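Local coordinates for protein pumilio homolog 23 (Arabidopsis thaliana, PDB 5WZJ) that binds a specific sequence of 18S ribosomal RNA through its pumilio repeats, and probably regulates translation and mRNA stability by binding target transcripts, at residues I254-N258 / V273-I277; F315-V319 / R350-L354; I367-Q371 / G435-F439. All coordinates share one frame; numbering follows the deposited sequence.

Interaction 1. Residues I254-N258 / V273-I277; sequences ILRCN and VAKEI
R256 reaches across to E276 and pairs with its carboxylate. Its CB points toward helix 271-279. The chain beyond CB runs on extended to a bend at chi3 (57°), which turns the head to E276. M220 and K221 of helix 217-223 touch this side chain. NE is hydrogen-bonded to a partner beyond the two segments. NH2 gives a nearly straight bond to E276 OE2 at 2.8 Å (166°). OE2 lies in the guanidinium plane but is itself met from above the carboxylate plane. NH1 adds a weak bond to the same E276 OE2 at 3.4 Å. A water donates to E276 OE1 at 2.6 Å and weakly accepts from R256 NH1. Replacing R256 by a methionine would probably leave E276 without its charged mate and the water without one of its partners. Two apolar contacts lie beside the salt bridge: V273 CG1 touches C257 CB at 3.9 Å, and I277 CD1 meets L255 CB at 4.0 Å. V273 CG1 also rests against L255 O at 3.6 Å. R256, the first residue to leave helical angles, has a positive phi and closes helix 244-254 in a Schellman motif. The loop after that helix packs on helix 271-279 of Pumilio repeat 5, with helix 284-296 touching L255.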
# COMPACT_ATOMS: atom_id res chain seq x y z
N ILE A 254 20.80 11.75 -2.58
CA ILE A 254 19.71 12.07 -1.65
C ILE A 254 20.20 12.06 -0.21
O ILE A 254 19.79 12.90 0.61
CB ILE A 254 18.53 11.10 -1.85
CG1 ILE A 254 17.94 11.28 -3.26
CG2 ILE A 254 17.48 11.29 -0.74
CD1 ILE A 254 16.83 10.30 -3.58
N LEU A 255 21.04 11.09 0.15
CA LEU A 255 21.52 10.95 1.52
C LEU A 255 22.73 11.83 1.82
O LEU A 255 23.23 11.79 2.94
CB LEU A 255 21.88 9.48 1.83
CG LEU A 255 20.67 8.54 1.88
CD1 LEU A 255 21.09 7.11 2.22
CD2 LEU A 255 19.62 9.04 2.89
N ARG A 256 23.21 12.59 0.84
CA ARG A 256 24.35 13.51 0.99
C ARG A 256 25.65 12.78 1.33
O ARG A 256 26.49 13.30 2.06
CB ARG A 256 24.06 14.59 2.05
CG ARG A 256 22.85 15.46 1.68
CD ARG A 256 22.36 16.31 2.84
NE ARG A 256 23.40 17.18 3.37
CZ ARG A 256 24.06 16.96 4.52
NH1 ARG A 256 25.00 17.82 4.92
NH2 ARG A 256 23.79 15.89 5.26
N CYS A 257 25.87 11.56 0.82
CA CYS A 257 27.09 10.88 1.20
C CYS A 257 27.96 10.55 -0.01
O CYS A 257 28.72 9.58 -0.01
CB CYS A 257 26.81 9.65 2.06
SG CYS A 257 25.59 8.52 1.49
N ASN A 258 27.90 11.41 -1.02
CA ASN A 258 28.65 11.24 -2.26
C ASN A 258 30.16 11.36 -2.08
O ASN A 258 30.64 11.95 -1.11
CB ASN A 258 28.17 12.26 -3.29
CG ASN A 258 27.91 11.64 -4.64
OD1 ASN A 258 27.54 10.47 -4.74
ND2 ASN A 258 28.10 12.42 -5.70
N VAL A 273 28.24 11.96 8.32
CA VAL A 273 27.01 11.93 7.54
C VAL A 273 26.02 10.94 8.14
O VAL A 273 24.81 11.20 8.22
CB VAL A 273 27.30 11.62 6.06
CG1 VAL A 273 26.00 11.60 5.28
CG2 VAL A 273 28.26 12.64 5.48
N ALA A 274 26.51 9.78 8.58
CA ALA A 274 25.62 8.80 9.22
C ALA A 274 24.92 9.40 10.43
O ALA A 274 23.72 9.17 10.64
CB ALA A 274 26.41 7.56 9.63
N LYS A 275 25.65 10.18 11.23
CA LYS A 275 25.05 10.88 12.36
C LYS A 275 23.93 11.83 11.92
O LYS A 275 22.86 11.87 12.53
CB LYS A 275 26.14 11.64 13.11
CG LYS A 275 25.79 12.09 14.52
CD LYS A 275 27.07 12.30 15.34
CE LYS A 275 26.77 12.62 16.81
NZ LYS A 275 26.38 14.04 17.02
N GLU A 276 24.16 12.60 10.85
CA GLU A 276 23.14 13.53 10.38
C GLU A 276 21.91 12.79 9.86
O GLU A 276 20.78 13.22 10.08
CB GLU A 276 23.73 14.43 9.29
CG GLU A 276 24.83 15.39 9.81
CD GLU A 276 25.50 16.20 8.72
OE1 GLU A 276 26.06 17.27 9.03
OE2 GLU A 276 25.49 15.77 7.54
N ILE A 277 22.12 11.67 9.15
CA ILE A 277 21.01 10.84 8.68
C ILE A 277 20.22 10.31 9.87
O ILE A 277 18.99 10.43 9.93
CB ILE A 277 21.53 9.69 7.79
CG1 ILE A 277 22.11 10.24 6.48
CG2 ILE A 277 20.41 8.70 7.47
CD1 ILE A 277 22.92 9.19 5.72
O HOH W 1 26.51 19.27 7.38

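Interaction 2. Residues F315-V319 / R350-L354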
# COMPACT_ATOMS: atom_id res chain seq x y z
N PHE A 315 15.85 0.24 18.92
CA PHE A 315 14.72 0.39 19.83
C PHE A 315 14.34 1.86 19.98
O PHE A 315 13.15 2.19 19.98
CB PHE A 315 15.02 -0.23 21.20
CG PHE A 315 13.90 -0.03 22.19
CD1 PHE A 315 12.68 -0.66 22.00
CD2 PHE A 315 14.04 0.83 23.27
CE1 PHE A 315 11.63 -0.46 22.87
CE2 PHE A 315 12.99 1.03 24.15
CZ PHE A 315 11.78 0.37 23.96
N GLU A 316 15.33 2.75 20.10
CA GLU A 316 15.02 4.17 20.19
C GLU A 316 14.20 4.64 19.00
O GLU A 316 13.23 5.40 19.15
CB GLU A 316 16.30 5.00 20.30
CG GLU A 316 16.01 6.50 20.40
CD GLU A 316 17.26 7.37 20.31
OE1 GLU A 316 18.38 6.84 20.51
OE2 GLU A 316 17.12 8.58 20.02
N LEU A 317 14.57 4.19 17.79
CA LEU A 317 13.82 4.59 16.60
C LEU A 317 12.44 3.92 16.55
O LEU A 317 11.48 4.52 16.05
CB LEU A 317 14.64 4.28 15.35
CG LEU A 317 15.94 5.09 15.21
CD1 LEU A 317 16.81 4.58 14.08
CD2 LEU A 317 15.67 6.60 15.04
N SER A 318 12.32 2.72 17.12
CA SER A 318 11.05 2.01 17.12
C SER A 318 10.02 2.63 18.05
O SER A 318 8.82 2.38 17.87
CB SER A 318 11.27 0.55 17.52
OG SER A 318 12.07 -0.12 16.56
N VAL A 319 10.43 3.43 19.03
CA VAL A 319 9.44 4.09 19.89
C VAL A 319 9.06 5.46 19.38
O VAL A 319 8.16 6.10 19.95
CB VAL A 319 9.92 4.18 21.35
CG1 VAL A 319 10.20 2.80 21.90
CG2 VAL A 319 11.14 5.07 21.49
N ARG A 350 12.24 -6.14 24.12
CA ARG A 350 11.35 -4.99 24.30
C ARG A 350 10.05 -5.14 23.53
O ARG A 350 9.38 -4.14 23.25
CB ARG A 350 12.06 -3.71 23.87
CG ARG A 350 13.46 -3.56 24.42
CD ARG A 350 13.43 -3.29 25.91
NE ARG A 350 13.64 -1.89 26.23
CZ ARG A 350 14.81 -1.26 26.09
NH1 ARG A 350 15.87 -1.90 25.61
NH2 ARG A 350 14.91 0.02 26.42
N PHE A 351 9.68 -6.38 23.16
CA PHE A 351 8.39 -6.61 22.51
C PHE A 351 7.26 -6.04 23.34
O PHE A 351 6.31 -5.45 22.80
CB PHE A 351 8.16 -8.10 22.29
CG PHE A 351 8.63 -8.62 20.96
CD1 PHE A 351 9.43 -7.85 20.13
CD2 PHE A 351 8.24 -9.88 20.53
CE1 PHE A 351 9.84 -8.35 18.91
CE2 PHE A 351 8.66 -10.38 19.31
CZ PHE A 351 9.46 -9.61 18.50
N LYS A 352 7.33 -6.21 24.66
CA LYS A 352 6.25 -5.74 25.52
C LYS A 352 6.13 -4.22 25.45
O LYS A 352 5.03 -3.68 25.25
CB LYS A 352 6.49 -6.19 26.97
CG LYS A 352 5.34 -5.87 27.92
CD LYS A 352 5.73 -6.15 29.38
CE LYS A 352 4.51 -6.45 30.25
NZ LYS A 352 3.38 -5.51 30.00
N ASP A 353 7.25 -3.52 25.62
CA ASP A 353 7.28 -2.07 25.46
C ASP A 353 6.66 -1.65 24.14
O ASP A 353 5.80 -0.76 24.09
CB ASP A 353 8.72 -1.56 25.52
CG ASP A 353 9.47 -2.08 26.73
OD1 ASP A 353 9.88 -3.26 26.73
OD2 ASP A 353 9.68 -1.29 27.67
N LEU A 354 7.08 -2.29 23.05
CA LEU A 354 6.59 -1.90 21.73
C LEU A 354 5.08 -2.06 21.64
O LEU A 354 4.38 -1.18 21.13
CB LEU A 354 7.30 -2.72 20.65
CG LEU A 354 8.80 -2.42 20.46
CD1 LEU A 354 9.44 -3.41 19.50
CD2 LEU A 354 9.00 -1.00 19.95
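The F315 ring is overlapped on one face by the folded side chain of R350. R350 CZ lies 3.9 Å from the F315 ring centroid, 29° off the normal, which makes a cation-pi contact. The R350 CG methylene adds a CH-pi contact, 4.0 Å from the same F315 centroid. The arginine chain bends at chi2 and chi3, and this brings both CG and the guanidinium over the one face. The guanidinium is not parallel to the ring: the planes are 37° apart. Its NH2 dips closest, with R350 NH2 3.1 Å from F315 CE2. V319 CG1, from the ring's own segment, lies 3.5 Å above the opposite face of the F315 ring, toward its rim. D353 CB meets the ring edge, 3.9 Å from F315 CZ. CG anti to the backbone N (chi1 177°) carries the F315 ring across to R350 and D353. Next to the ring, L354 CD2 packs on S318 CB at 3.7 Å and approaches F315 CE1 obliquely at 4.0 Å. The S318 hydroxyl bonds to L314 O. R350 is at the N-cap position, right before helix 351-356. V362 and V363 of helix 360-373 touch S318 and L354 respectively. Segment 315-319 lies in Pumilio repeat 6, and pumilio repeats pack together into a right-handed superhelix that binds RNA; here the nearest atom of the contact is about 6 Å from the bound RNA.

Interaction 3. Residues I367-Q371 / G435-F439; sequences IAVSQ and GIFKF
Q371 makes the hydrogen bond of this contact: its NE2 donates to G435 O at 2.9 Å, with an N-H...O angle of 150°. The acceptor lies in the amide plane of Q371, but the donor is tilted from the carbonyl plane of G435. K438 N donates to the same G435 O at 3.0 Å, from the opposite face. Two donors therefore grip this oxygen. Within helix 360-373, S370 OG donates to I367 O at 2.9 Å, which fixes the rotation of the hydroxyl. The type I turn from I436 to F439 starts at the last residue of helix 427-436. The side of helix 360-373 packs against this turn, within the right-handed pumilio superhelix. The aromatic contacts centre on F439. Q371 NE2 sits 3.5 Å above the F439 ring plane, over its centre. The amide stands upright on that face, its plane 89° from the ring. CG of Q371 is anti to the backbone N (chi1 -165°), and the extended chain beyond it brings the amide there. K438 lays its CB beside the amide, 3.3 Å from Q371 OE1. Two oxygens lie at the F439 ring edge near its plane, S370 OG (3.4 Å from F439 CZ) and I367 O. Apolar contacts involve I367. Its CG2 touches F439 CE2 at 3.5 Å and also reaches I436 CD1 at 4.3 Å. E377 and C381 of helix 377-388 also touch F439.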
# COMPACT_ATOMS: atom_id res chain seq x y z
N ILE A 367 8.65 -10.52 13.23
CA ILE A 367 8.15 -11.89 13.16
C ILE A 367 8.04 -12.36 11.71
O ILE A 367 8.44 -13.48 11.38
CB ILE A 367 6.79 -11.98 13.89
CG1 ILE A 367 6.99 -11.71 15.39
CG2 ILE A 367 6.16 -13.34 13.65
CD1 ILE A 367 5.70 -11.60 16.16
N ALA A 368 7.54 -11.49 10.83
CA ALA A 368 7.36 -11.90 9.44
C ALA A 368 8.69 -12.18 8.75
O ALA A 368 8.79 -13.11 7.94
CB ALA A 368 6.58 -10.83 8.67
N VAL A 369 9.71 -11.37 9.04
CA VAL A 369 10.98 -11.57 8.35
C VAL A 369 11.76 -12.75 8.92
O VAL A 369 12.58 -13.33 8.21
CB VAL A 369 11.83 -10.28 8.39
CG1 VAL A 369 12.58 -10.17 9.72
CG2 VAL A 369 12.80 -10.26 7.22
N SER A 370 11.53 -13.14 10.19
CA SER A 370 12.11 -14.39 10.67
C SER A 370 11.65 -15.55 9.81
O SER A 370 12.45 -16.43 9.44
CB SER A 370 11.73 -14.63 12.14
OG SER A 370 10.53 -15.35 12.24
N GLN A 371 10.38 -15.54 9.43
CA GLN A 371 9.82 -16.57 8.57
C GLN A 371 10.50 -16.58 7.21
O GLN A 371 10.82 -17.65 6.68
CB GLN A 371 8.33 -16.32 8.44
CG GLN A 371 7.51 -17.43 7.90
CD GLN A 371 6.05 -17.06 7.95
OE1 GLN A 371 5.44 -16.77 6.93
NE2 GLN A 371 5.49 -17.03 9.16
N GLY A 435 0.37 -14.06 10.18
CA GLY A 435 1.74 -14.46 9.96
C GLY A 435 2.16 -15.62 10.86
O GLY A 435 2.88 -16.52 10.43
N ILE A 436 1.71 -15.59 12.13
CA ILE A 436 2.00 -16.68 13.07
C ILE A 436 1.59 -18.02 12.46
O ILE A 436 2.36 -18.99 12.50
CB ILE A 436 1.28 -16.43 14.41
CG1 ILE A 436 1.99 -15.32 15.19
CG2 ILE A 436 1.16 -17.73 15.25
CD1 ILE A 436 3.31 -15.77 15.79
N PHE A 437 0.40 -18.09 11.87
CA PHE A 437 -0.09 -19.38 11.42
C PHE A 437 0.55 -19.84 10.12
O PHE A 437 0.20 -20.91 9.62
CB PHE A 437 -1.62 -19.36 11.34
CG PHE A 437 -2.27 -19.45 12.70
CD1 PHE A 437 -2.05 -20.57 13.50
CD2 PHE A 437 -3.01 -18.39 13.22
CE1 PHE A 437 -2.59 -20.65 14.78
CE2 PHE A 437 -3.56 -18.46 14.50
CZ PHE A 437 -3.35 -19.60 15.28
N LYS A 438 1.51 -19.08 9.59
CA LYS A 438 2.31 -19.58 8.48
C LYS A 438 3.59 -20.27 8.95
O LYS A 438 4.23 -20.95 8.14
CB LYS A 438 2.63 -18.42 7.52
CG LYS A 438 1.40 -18.02 6.69
CD LYS A 438 1.62 -16.73 5.93
CE LYS A 438 2.76 -16.86 4.94
NZ LYS A 438 3.21 -15.52 4.44
N PHE A 439 3.97 -20.14 10.22
CA PHE A 439 5.09 -20.92 10.74
C PHE A 439 4.75 -22.41 10.77
O PHE A 439 3.58 -22.81 10.82
CB PHE A 439 5.47 -20.47 12.16
CG PHE A 439 6.16 -19.13 12.24
CD1 PHE A 439 7.52 -19.00 11.99
CD2 PHE A 439 5.45 -17.99 12.59
CE1 PHE A 439 8.16 -17.77 12.07
CE2 PHE A 439 6.08 -16.75 12.68
CZ PHE A 439 7.43 -16.64 12.42

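The contacts come in series along the chain: interaction 1 closes before interaction 2 opens, and interaction 2 before interaction 3. All six segments lie in the NOP9-like PUF repeat domain. The centres of interactions 1 and 2 are about 25 Å apart, those of 2 and 3 about 19 Å, and those of 1 and 3 about 33 Å. None touches another. Interactions 2 and 3 are linked through consecutive helices, 351-356 and 360-373, and their nearest atoms are about 4 Å apart. Together they are three separate contacts spaced along the RNA-binding superhelix. The nearest atoms of the RNA are about 12, 6 and 9 Å from interactions 1, 2 and 3.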